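Local coordinates for glycosyl hydrolase, family 31/fibronectin type III domain protein (Clostridium perfringens, PDB 4LKS) that binds galactose through a beta-sandwich carbohydrate-binding module of family 32, probably helping a family 31 glycoside hydrolase hold galactose-bearing glycans, at residues L76-G90 with K155-K167. Residues are numbered along the deposited sequence; the frame is centred on the assembly and turned at random.
With CA (calcium ion), chain C; GAL (beta-D-galactopyranose), chain D.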
ATOM      1  N   LEU A  76     -15.541   1.123   1.381  1.00  8.77           N
ATOM      2  CA  LEU A  76     -14.415   0.694   0.542  1.00  8.97           C
ATOM      3  C   LEU A  76     -14.510  -0.771   0.168  1.00  9.99           C
ATOM      4  O   LEU A  76     -14.894  -1.595   0.999  1.00 10.22           O
ATOM      5  CB  LEU A  76     -13.091   0.881   1.288  1.00  9.07           C
ATOM      6  CG  LEU A  76     -12.651   2.294   1.670  1.00  8.53           C
ATOM      7  CD1 LEU A  76     -11.351   2.242   2.458  1.00  9.93           C
ATOM      8  CD2 LEU A  76     -12.462   3.152   0.431  1.00  9.95           C
ATOM      9  N   ASN A  77     -14.132  -1.122  -1.063  1.00  9.31           N
ATOM     10  CA  ASN A  77     -14.051  -2.555  -1.379  1.00 11.35           C
ATOM     11  C   ASN A  77     -12.900  -2.984  -2.284  1.00  8.75           C
ATOM     12  O   ASN A  77     -12.840  -4.133  -2.729  1.00  8.90           O
ATOM     13  CB  ASN A  77     -15.382  -3.106  -1.897  1.00 14.09           C
ATOM     14  CG  ASN A  77     -15.851  -2.420  -3.153  1.00 16.37           C
ATOM     15  OD1 ASN A  77     -15.067  -1.824  -3.881  1.00 15.03           O
ATOM     16  ND2 ASN A  77     -17.153  -2.505  -3.418  1.00 21.79           N
ATOM     17  N   GLN A  78     -11.969  -2.071  -2.533  1.00  8.94           N
ATOM     18  CA  GLN A  78     -10.770  -2.428  -3.268  1.00  8.31           C
ATOM     19  C   GLN A  78      -9.689  -1.395  -3.022  1.00  7.51           C
ATOM     20  O   GLN A  78      -9.995  -0.207  -2.849  1.00  8.44           O
ATOM     21  CB  GLN A  78     -11.075  -2.533  -4.770  1.00  8.67           C
ATOM     22  CG  GLN A  78      -9.911  -3.013  -5.622  1.00  8.31           C
ATOM     23  CD  GLN A  78     -10.278  -3.138  -7.081  1.00  9.38           C
ATOM     24  OE1 GLN A  78     -11.359  -3.626  -7.411  1.00 11.12           O
ATOM     25  NE2 GLN A  78      -9.371  -2.720  -7.968  1.00  9.71           N
ATOM     26  N   ILE A  79      -8.432  -1.833  -2.999  1.00  7.72           N
ATOM     27  CA  ILE A  79      -7.319  -0.910  -3.192  1.00  8.03           C
ATOM     28  C   ILE A  79      -6.420  -1.496  -4.258  1.00  9.15           C
ATOM     29  O   ILE A  79      -6.422  -2.706  -4.445  1.00  9.90           O
ATOM     30  CB  ILE A  79      -6.495  -0.627  -1.910  1.00  9.04           C
ATOM     31  CG1 ILE A  79      -5.805  -1.892  -1.403  1.00 10.96           C
ATOM     32  CG2 ILE A  79      -7.382   0.004  -0.835  1.00 10.10           C
ATOM     33  CD1 ILE A  79      -4.779  -1.622  -0.309  1.00 12.42           C
ATOM     34  N   ASP A  80      -5.696  -0.646  -4.983  1.00  7.13           N
ATOM     35  CA  ASP A  80      -4.618  -1.109  -5.860  1.00  8.68           C
ATOM     36  C   ASP A  80      -3.281  -0.746  -5.252  1.00  9.29           C
ATOM     37  O   ASP A  80      -3.088   0.375  -4.759  1.00  9.44           O
ATOM     38  CB  ASP A  80      -4.668  -0.466  -7.254  1.00  8.18           C
ATOM     39  CG  ASP A  80      -5.908  -0.816  -8.045  1.00 11.69           C
ATOM     40  OD1 ASP A  80      -6.617  -1.793  -7.728  1.00  9.68           O
ATOM     41  OD2 ASP A  80      -6.169  -0.073  -9.021  1.00 14.40           O
ATOM     42  N   TYR A  81      -2.344  -1.680  -5.309  1.00  7.81           N
ATOM     43  CA  TYR A  81      -0.975  -1.419  -4.901  1.00  7.14           C
ATOM     44  C   TYR A  81      -0.116  -1.239  -6.155  1.00  7.39           C
ATOM     45  O   TYR A  81      -0.076  -2.123  -7.006  1.00  9.27           O
ATOM     46  CB  TYR A  81      -0.455  -2.588  -4.052  1.00  8.19           C
ATOM     47  CG  TYR A  81       1.038  -2.559  -3.797  1.00  7.79           C
ATOM     48  CD1 TYR A  81       1.581  -1.751  -2.797  1.00  8.70           C
ATOM     49  CD2 TYR A  81       1.909  -3.322  -4.569  1.00  9.18           C
ATOM     50  CE1 TYR A  81       2.953  -1.724  -2.559  1.00  8.72           C
ATOM     51  CE2 TYR A  81       3.289  -3.304  -4.337  1.00  9.52           C
ATOM     52  CZ  TYR A  81       3.797  -2.499  -3.336  1.00  7.24           C
ATOM     53  OH  TYR A  81       5.151  -2.480  -3.115  1.00  8.88           O
ATOM     54  N   LEU A  82       0.556  -0.097  -6.277  1.00  7.72           N
ATOM     55  CA  LEU A  82       1.471   0.142  -7.395  1.00 10.36           C
ATOM     56  C   LEU A  82       2.897   0.050  -6.887  1.00  7.82           C
ATOM     57  O   LEU A  82       3.320   0.856  -6.057  1.00  9.80           O
ATOM     58  CB  LEU A  82       1.226   1.514  -8.036  1.00  8.88           C
ATOM     59  CG  LEU A  82       2.146   1.845  -9.221  1.00  9.61           C
ATOM     60  CD1 LEU A  82       1.847   0.931 -10.400  1.00 12.79           C
ATOM     61  CD2 LEU A  82       2.011   3.317  -9.625  1.00 11.51           C
ATOM     62  N   PRO A  83       3.636  -0.966  -7.343  1.00  9.80           N
ATOM     63  CA  PRO A  83       5.026  -1.053  -6.890  1.00 10.98           C
ATOM     64  C   PRO A  83       5.898   0.015  -7.526  1.00 11.43           C
ATOM     65  O   PRO A  83       5.554   0.603  -8.562  1.00 12.26           O
ATOM     66  CB  PRO A  83       5.477  -2.447  -7.357  1.00 13.30           C
ATOM     67  CG  PRO A  83       4.540  -2.813  -8.452  1.00 16.91           C
ATOM     68  CD  PRO A  83       3.241  -2.101  -8.191  1.00 12.26           C
ATOM     69  N   ARG A  84       7.016   0.266  -6.860  1.00 11.41           N
ATOM     70  CA  ARG A  84       8.089   1.108  -7.357  1.00 12.91           C
ATOM     71  C   ARG A  84       8.405   0.777  -8.811  1.00 13.24           C
ATOM     72  O   ARG A  84       8.534  -0.401  -9.178  1.00 13.74           O
ATOM     73  CB  ARG A  84       9.310   0.866  -6.476  1.00 13.38           C
ATOM     74  CG  ARG A  84      10.496   1.738  -6.763  1.00 14.70           C
ATOM     75  CD  ARG A  84      11.575   1.417  -5.757  1.00 17.10           C
ATOM     76  NE  ARG A  84      12.658   2.386  -5.802  1.00 16.13           N
ATOM     77  CZ  ARG A  84      13.624   2.452  -4.900  1.00 18.22           C
ATOM     78  NH1 ARG A  84      13.649   1.591  -3.887  1.00 17.05           N
ATOM     79  NH2 ARG A  84      14.564   3.377  -5.011  1.00 18.98           N
ATOM     80  N   GLN A  85       8.515   1.811  -9.642  1.00 13.08           N
ATOM     81  CA  GLN A  85       8.635   1.612 -11.088  1.00 13.23           C
ATOM     82  C   GLN A  85      10.062   1.424 -11.588  1.00 24.97           C
ATOM     83  O   GLN A  85      10.276   0.784 -12.617  1.00 31.23           O
ATOM     84  CB  GLN A  85       7.975   2.772 -11.843  1.00 15.82           C
ATOM     85  CG  GLN A  85       6.473   2.849 -11.640  1.00 15.28           C
ATOM     86  CD  GLN A  85       5.743   1.668 -12.242  1.00 17.46           C
ATOM     87  OE1 GLN A  85       5.685   1.521 -13.463  1.00 22.14           O
ATOM     88  NE2 GLN A  85       5.180   0.814 -11.389  1.00 16.18           N
ATOM     89  N   ASN A  86      11.033   1.976 -10.865  1.00 20.15           N
ATOM     90  CA  ASN A  86      12.424   1.966 -11.330  1.00 24.44           C
ATOM     91  C   ASN A  86      13.305   0.936 -10.631  1.00 28.09           C
ATOM     92  O   ASN A  86      14.480   0.780 -10.974  1.00 33.29           O
ATOM     93  CB  ASN A  86      13.052   3.354 -11.173  1.00 26.14           C
ATOM     94  CG  ASN A  86      13.207   3.766  -9.716  1.00 43.68           C
ATOM     95  OD1 ASN A  86      12.419   3.365  -8.858  1.00 35.17           O
ATOM     96  ND2 ASN A  86      14.224   4.573  -9.432  1.00 49.62           N
ATOM     97  N   SER A  87      12.743   0.236  -9.653  1.00 22.05           N
ATOM     98  CA  SER A  87      13.514  -0.686  -8.830  1.00 20.22           C
ATOM     99  C   SER A  87      12.579  -1.654  -8.125  1.00 21.80           C
ATOM    100  O   SER A  87      11.445  -1.305  -7.815  1.00 20.67           O
ATOM    101  CB  SER A  87      14.322   0.092  -7.787  1.00 21.41           C
ATOM    102  OG  SER A  87      14.846  -0.775  -6.795  1.00 23.61           O
ATOM    103  N   ARG A  88      13.059  -2.869  -7.870  1.00 19.92           N
ATOM    104  CA  ARG A  88      12.279  -3.866  -7.148  1.00 19.97           C
ATOM    105  C   ARG A  88      12.395  -3.683  -5.645  1.00 16.72           C
ATOM    106  O   ARG A  88      11.721  -4.374  -4.872  1.00 19.58           O
ATOM    107  CB  ARG A  88      12.745  -5.267  -7.523  1.00 23.64           C
ATOM    108  CG  ARG A  88      14.252  -5.500  -7.369  1.00 32.20           C
ATOM    109  CD  ARG A  88      14.618  -6.209  -6.064  1.00 29.81           C
ATOM    110  NE  ARG A  88      16.070  -6.339  -5.909  1.00 34.99           N
ATOM    111  CZ  ARG A  88      16.739  -7.489  -5.974  1.00 42.97           C
ATOM    112  NH1 ARG A  88      16.094  -8.630  -6.178  1.00 43.33           N
ATOM    113  NH2 ARG A  88      18.056  -7.500  -5.824  1.00 43.95           N
ATOM    114  N   ASN A  89      13.251  -2.755  -5.226  1.00 15.86           N
ATOM    115  CA  ASN A  89      13.514  -2.598  -3.807  1.00 16.94           C
ATOM    116  C   ASN A  89      12.282  -2.168  -3.021  1.00 13.69           C
ATOM    117  O   ASN A  89      11.792  -1.035  -3.152  1.00 13.62           O
ATOM    118  CB  ASN A  89      14.693  -1.657  -3.559  1.00 13.62           C
ATOM    119  CG  ASN A  89      16.029  -2.360  -3.665  1.00 26.28           C
ATOM    120  OD1 ASN A  89      16.097  -3.536  -4.014  1.00 22.47           O
ATOM    121  ND2 ASN A  89      17.105  -1.632  -3.382  1.00 22.70           N
ATOM    122  N   GLY A  90      11.789  -3.104  -2.212  1.00 12.83           N
ATOM    123  CA  GLY A  90      10.635  -2.866  -1.371  1.00 11.31           C
ATOM    124  C   GLY A  90       9.328  -3.380  -1.940  1.00 12.15           C
ATOM    125  O   GLY A  90       8.299  -3.165  -1.320  1.00 11.59           O
ATOM    126  N   LYS A 155      13.024  -7.044   4.345  1.00 13.46           N
ATOM    127  CA  LYS A 155      13.554  -6.074   5.294  1.00 13.15           C
ATOM    128  C   LYS A 155      12.890  -4.707   5.200  1.00 14.61           C
ATOM    129  O   LYS A 155      12.685  -4.048   6.211  1.00 16.05           O
ATOM    130  CB  LYS A 155      15.072  -5.923   5.130  1.00 20.47           C
ATOM    131  CG  LYS A 155      15.759  -5.391   6.386  1.00 48.15           C
ATOM    132  CD  LYS A 155      16.171  -3.935   6.238  1.00 48.77           C
ATOM    133  CE  LYS A 155      17.676  -3.807   6.103  1.00 37.70           C
ATOM    134  NZ  LYS A 155      18.221  -4.600   4.962  1.00 38.56           N
ATOM    135  N   TYR A 156      12.576  -4.276   3.980  1.00 14.83           N
ATOM    136  CA  TYR A 156      11.993  -2.950   3.773  1.00 13.43           C
ATOM    137  C   TYR A 156      10.886  -3.011   2.727  1.00 11.00           C
ATOM    138  O   TYR A 156      10.862  -3.910   1.879  1.00 11.38           O
ATOM    139  CB  TYR A 156      13.071  -1.925   3.374  1.00 13.27           C
ATOM    140  CG  TYR A 156      14.096  -2.458   2.393  1.00 16.74           C
ATOM    141  CD1 TYR A 156      13.833  -2.517   1.023  1.00 14.79           C
ATOM    142  CD2 TYR A 156      15.337  -2.902   2.836  1.00 16.43           C
ATOM    143  CE1 TYR A 156      14.778  -3.013   0.135  1.00 14.59           C
ATOM    144  CE2 TYR A 156      16.277  -3.393   1.953  1.00 17.23           C
ATOM    145  CZ  TYR A 156      16.000  -3.442   0.612  1.00 19.34           C
ATOM    146  OH  TYR A 156      16.957  -3.940  -0.243  1.00 21.93           O
ATOM    147  N   ALA A 157       9.970  -2.046   2.795  1.00 10.95           N
ATOM    148  CA  ALA A 157       8.838  -1.991   1.877  1.00  9.44           C
ATOM    149  C   ALA A 157       8.829  -0.653   1.158  1.00  8.89           C
ATOM    150  O   ALA A 157       9.299   0.356   1.686  1.00 11.53           O
ATOM    151  CB  ALA A 157       7.550  -2.149   2.635  1.00  9.36           C
ATOM    152  N   SER A 158       8.263  -0.644  -0.042  1.00 10.21           N
ATOM    153  CA  SER A 158       8.029   0.609  -0.747  1.00  8.65           C
ATOM    154  C   SER A 158       6.678   0.545  -1.439  1.00 12.17           C
ATOM    155  O   SER A 158       6.102  -0.528  -1.594  1.00 11.43           O
ATOM    156  CB  SER A 158       9.142   0.904  -1.755  1.00 12.22           C
ATOM    157  OG  SER A 158       9.262  -0.125  -2.722  1.00 11.38           O
ATOM    158  N   ALA A 159       6.173   1.704  -1.828  1.00  9.40           N
ATOM    159  CA  ALA A 159       4.919   1.774  -2.562  1.00  8.02           C
ATOM    160  C   ALA A 159       4.942   3.058  -3.341  1.00  8.97           C
ATOM    161  O   ALA A 159       5.207   4.114  -2.765  1.00  9.49           O
ATOM    162  CB  ALA A 159       3.744   1.776  -1.607  1.00 10.73           C
ATOM    163  N   ALA A 160       4.656   2.979  -4.640  1.00 10.41           N
ATOM    164  CA  ALA A 160       4.521   4.186  -5.454  1.00  8.84           C
ATOM    165  C   ALA A 160       3.127   4.797  -5.308  1.00  8.05           C
ATOM    166  O   ALA A 160       2.985   6.016  -5.243  1.00  9.97           O
ATOM    167  CB  ALA A 160       4.820   3.886  -6.905  1.00 11.00           C
ATOM    168  N   GLU A 161       2.096   3.948  -5.289  1.00  8.89           N
ATOM    169  CA  GLU A 161       0.732   4.406  -5.048  1.00  8.52           C
ATOM    170  C   GLU A 161      -0.093   3.353  -4.354  1.00  8.91           C
ATOM    171  O   GLU A 161       0.096   2.145  -4.553  1.00  9.86           O
ATOM    172  CB  GLU A 161       0.010   4.727  -6.358  1.00  9.72           C
ATOM    173  CG  GLU A 161       0.490   5.945  -7.118  1.00 12.29           C
ATOM    174  CD  GLU A 161      -0.516   6.333  -8.188  1.00 15.37           C
ATOM    175  OE1 GLU A 161      -0.258   6.077  -9.388  1.00 15.20           O
ATOM    176  OE2 GLU A 161      -1.592   6.863  -7.822  1.00 17.63           O
ATOM    177  N   LEU A 162      -1.033   3.848  -3.561  1.00  8.90           N
ATOM    178  CA  LEU A 162      -2.185   3.074  -3.111  1.00  7.79           C
ATOM    179  C   LEU A 162      -3.411   3.802  -3.656  1.00 10.92           C
ATOM    180  O   LEU A 162      -3.607   5.002  -3.392  1.00 12.37           O
ATOM    181  CB  LEU A 162      -2.234   3.010  -1.588  1.00  9.42           C
ATOM    182  CG  LEU A 162      -1.040   2.339  -0.918  1.00  8.91           C
ATOM    183  CD1 LEU A 162      -1.100   2.568   0.587  1.00 14.87           C
ATOM    184  CD2 LEU A 162      -1.002   0.837  -1.206  1.00 11.25           C
ATOM    185  N   VAL A 163      -4.222   3.093  -4.428  1.00  9.37           N
ATOM    186  CA  VAL A 163      -5.421   3.653  -5.050  1.00  9.05           C
ATOM    187  C   VAL A 163      -6.630   3.068  -4.327  1.00  7.74           C
ATOM    188  O   VAL A 163      -6.679   1.866  -4.095  1.00  9.64           O
ATOM    189  CB  VAL A 163      -5.483   3.297  -6.556  1.00 10.05           C
ATOM    190  CG1 VAL A 163      -6.722   3.920  -7.209  1.00  9.38           C
ATOM    191  CG2 VAL A 163      -4.185   3.730  -7.279  1.00 12.32           C
ATOM    192  N   PHE A 164      -7.596   3.905  -3.970  1.00  7.85           N
ATOM    193  CA  PHE A 164      -8.740   3.477  -3.185  1.00  9.54           C
ATOM    194  C   PHE A 164     -10.015   3.503  -4.002  1.00  9.03           C
ATOM    195  O   PHE A 164     -10.218   4.410  -4.821  1.00 10.03           O
ATOM    196  CB  PHE A 164      -8.907   4.406  -1.971  1.00  9.30           C
ATOM    197  CG  PHE A 164      -7.898   4.176  -0.883  1.00  8.56           C
ATOM    198  CD1 PHE A 164      -6.556   4.471  -1.080  1.00  9.72           C
ATOM    199  CD2 PHE A 164      -8.293   3.674   0.343  1.00 11.63           C
ATOM    200  CE1 PHE A 164      -5.623   4.245  -0.070  1.00  8.50           C
ATOM    201  CE2 PHE A 164      -7.363   3.450   1.360  1.00 11.07           C
ATOM    202  CZ  PHE A 164      -6.033   3.737   1.148  1.00 11.84           C
ATOM    203  N   TYR A 165     -10.867   2.512  -3.771  1.00  7.69           N
ATOM    204  CA  TYR A 165     -12.176   2.430  -4.418  1.00  7.73           C
ATOM    205  C   TYR A 165     -13.294   2.322  -3.395  1.00 11.44           C
ATOM    206  O   TYR A 165     -13.328   1.396  -2.563  1.00 10.25           O
ATOM    207  CB  TYR A 165     -12.272   1.205  -5.327  1.00  9.98           C
ATOM    208  CG  TYR A 165     -11.275   1.172  -6.450  1.00  7.64           C
ATOM    209  CD1 TYR A 165      -9.956   0.793  -6.224  1.00  7.55           C
ATOM    210  CD2 TYR A 165     -11.652   1.501  -7.749  1.00  9.40           C
ATOM    211  CE1 TYR A 165      -9.034   0.745  -7.268  1.00  8.26           C
ATOM    212  CE2 TYR A 165     -10.738   1.447  -8.792  1.00 10.27           C
ATOM    213  CZ  TYR A 165      -9.433   1.074  -8.541  1.00  9.90           C
ATOM    214  OH  TYR A 165      -8.521   1.011  -9.570  1.00 10.49           O
ATOM    215  N   GLY A 166     -14.250   3.237  -3.493  1.00  9.34           N
ATOM    216  CA  GLY A 166     -15.408   3.189  -2.632  1.00 11.41           C
ATOM    217  C   GLY A 166     -16.345   4.346  -2.876  1.00 11.74           C
ATOM    218  O   GLY A 166     -16.148   5.136  -3.810  1.00 14.36           O
ATOM    219  N   LYS A 167     -17.368   4.451  -2.031  1.00 13.18           N
ATOM    220  CA  LYS A 167     -18.310   5.559  -2.169  1.00 16.09           C
ATOM    221  C   LYS A 167     -18.720   6.090  -0.811  1.00 16.06           C
ATOM    222  O   LYS A 167     -18.818   5.317   0.137  1.00 14.46           O
ATOM    223  CB  LYS A 167     -19.553   5.120  -2.954  1.00 24.05           C
TER
HETATM  224 CA    CA C 201       3.661   8.256  -5.412  0.63  9.62          CA
HETATM  225  C1  GAL D 202      18.959   1.552  -2.874  1.00 39.53           C
HETATM  226  C2  GAL D 202      17.641   2.281  -3.205  1.00 29.99           C
HETATM  227  C3  GAL D 202      16.944   2.731  -1.930  1.00 25.64           C
HETATM  228  C4  GAL D 202      16.714   1.514  -1.020  1.00 21.98           C
HETATM  229  C5  GAL D 202      18.049   0.855  -0.738  1.00 23.07           C
HETATM  230  C6  GAL D 202      17.937  -0.440   0.070  1.00 27.58           C
HETATM  231  O1  GAL D 202      19.546   1.028  -4.033  1.00 43.90           O
HETATM  232  O2  GAL D 202      17.846   3.444  -4.014  1.00 29.57           O
HETATM  233  O3  GAL D 202      15.673   3.302  -2.233  1.00 20.30           O
HETATM  234  O4  GAL D 202      15.871   0.570  -1.678  1.00 19.41           O
HETATM  235  O5  GAL D 202      18.705   0.475  -1.972  1.00 26.40           O
HETATM  236  O6  GAL D 202      19.220  -0.981   0.362  1.00 31.63           O
HETATM  237  O   HOH W   1       7.446  -1.176  -4.395  1.00 12.81           O
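Strands 76-82 and 161-166 pair antiparallel, Asp80 opposite Val163, as the two inner strands of the four-stranded sheet of the beta-sandwich. The loops beyond them build part of the galactose site. Asp80 N gives a 2.8 Å bond to Val163 O, and Val163 N returns one to Asp80 O. A classic beta bulge sets Ala160 and Glu161 against Leu82. Ala160 N bonds Leu82 O at 2.9 Å, while Ala160 O binds the calcium with Asn42, Asp45, Asp47 and Thr50. On one face of the sheet, Ile79 CG2 makes a CH-pi contact over the Phe164 ring, 4.1 Å from its centroid. This pair packs on Leu141 of the other sheet. On the opposite face, Tyr165 OH bonds Asp80 OD2 at 2.6 Å from above the carboxylate plane. Gln78 NE2 lies over the Tyr165 ring and bonds Asp80 OD1 on its syn side. Both carboxylate oxygens are thus gripped, which probably favours the ionised form. Nearer the sugar, with CG anti to the backbone N (chi1 169°), the Tyr81 ring is carried along toward Ser158, and Tyr81 OH bonds Ser158 O at 2.7 Å. Asn89 O accepts from Ser158 OG at 2.7 Å and from Arg84 NH1. Arg84 NH2 bonds galactose O3 at 3.0 Å, and Asn89 ND2 bonds O4. Ser158 is therefore a second-shell residue, tying the backbone of a sugar-binding asparagine to the bulged strand 158-166, where Ala160 O is one of the calcium ligands.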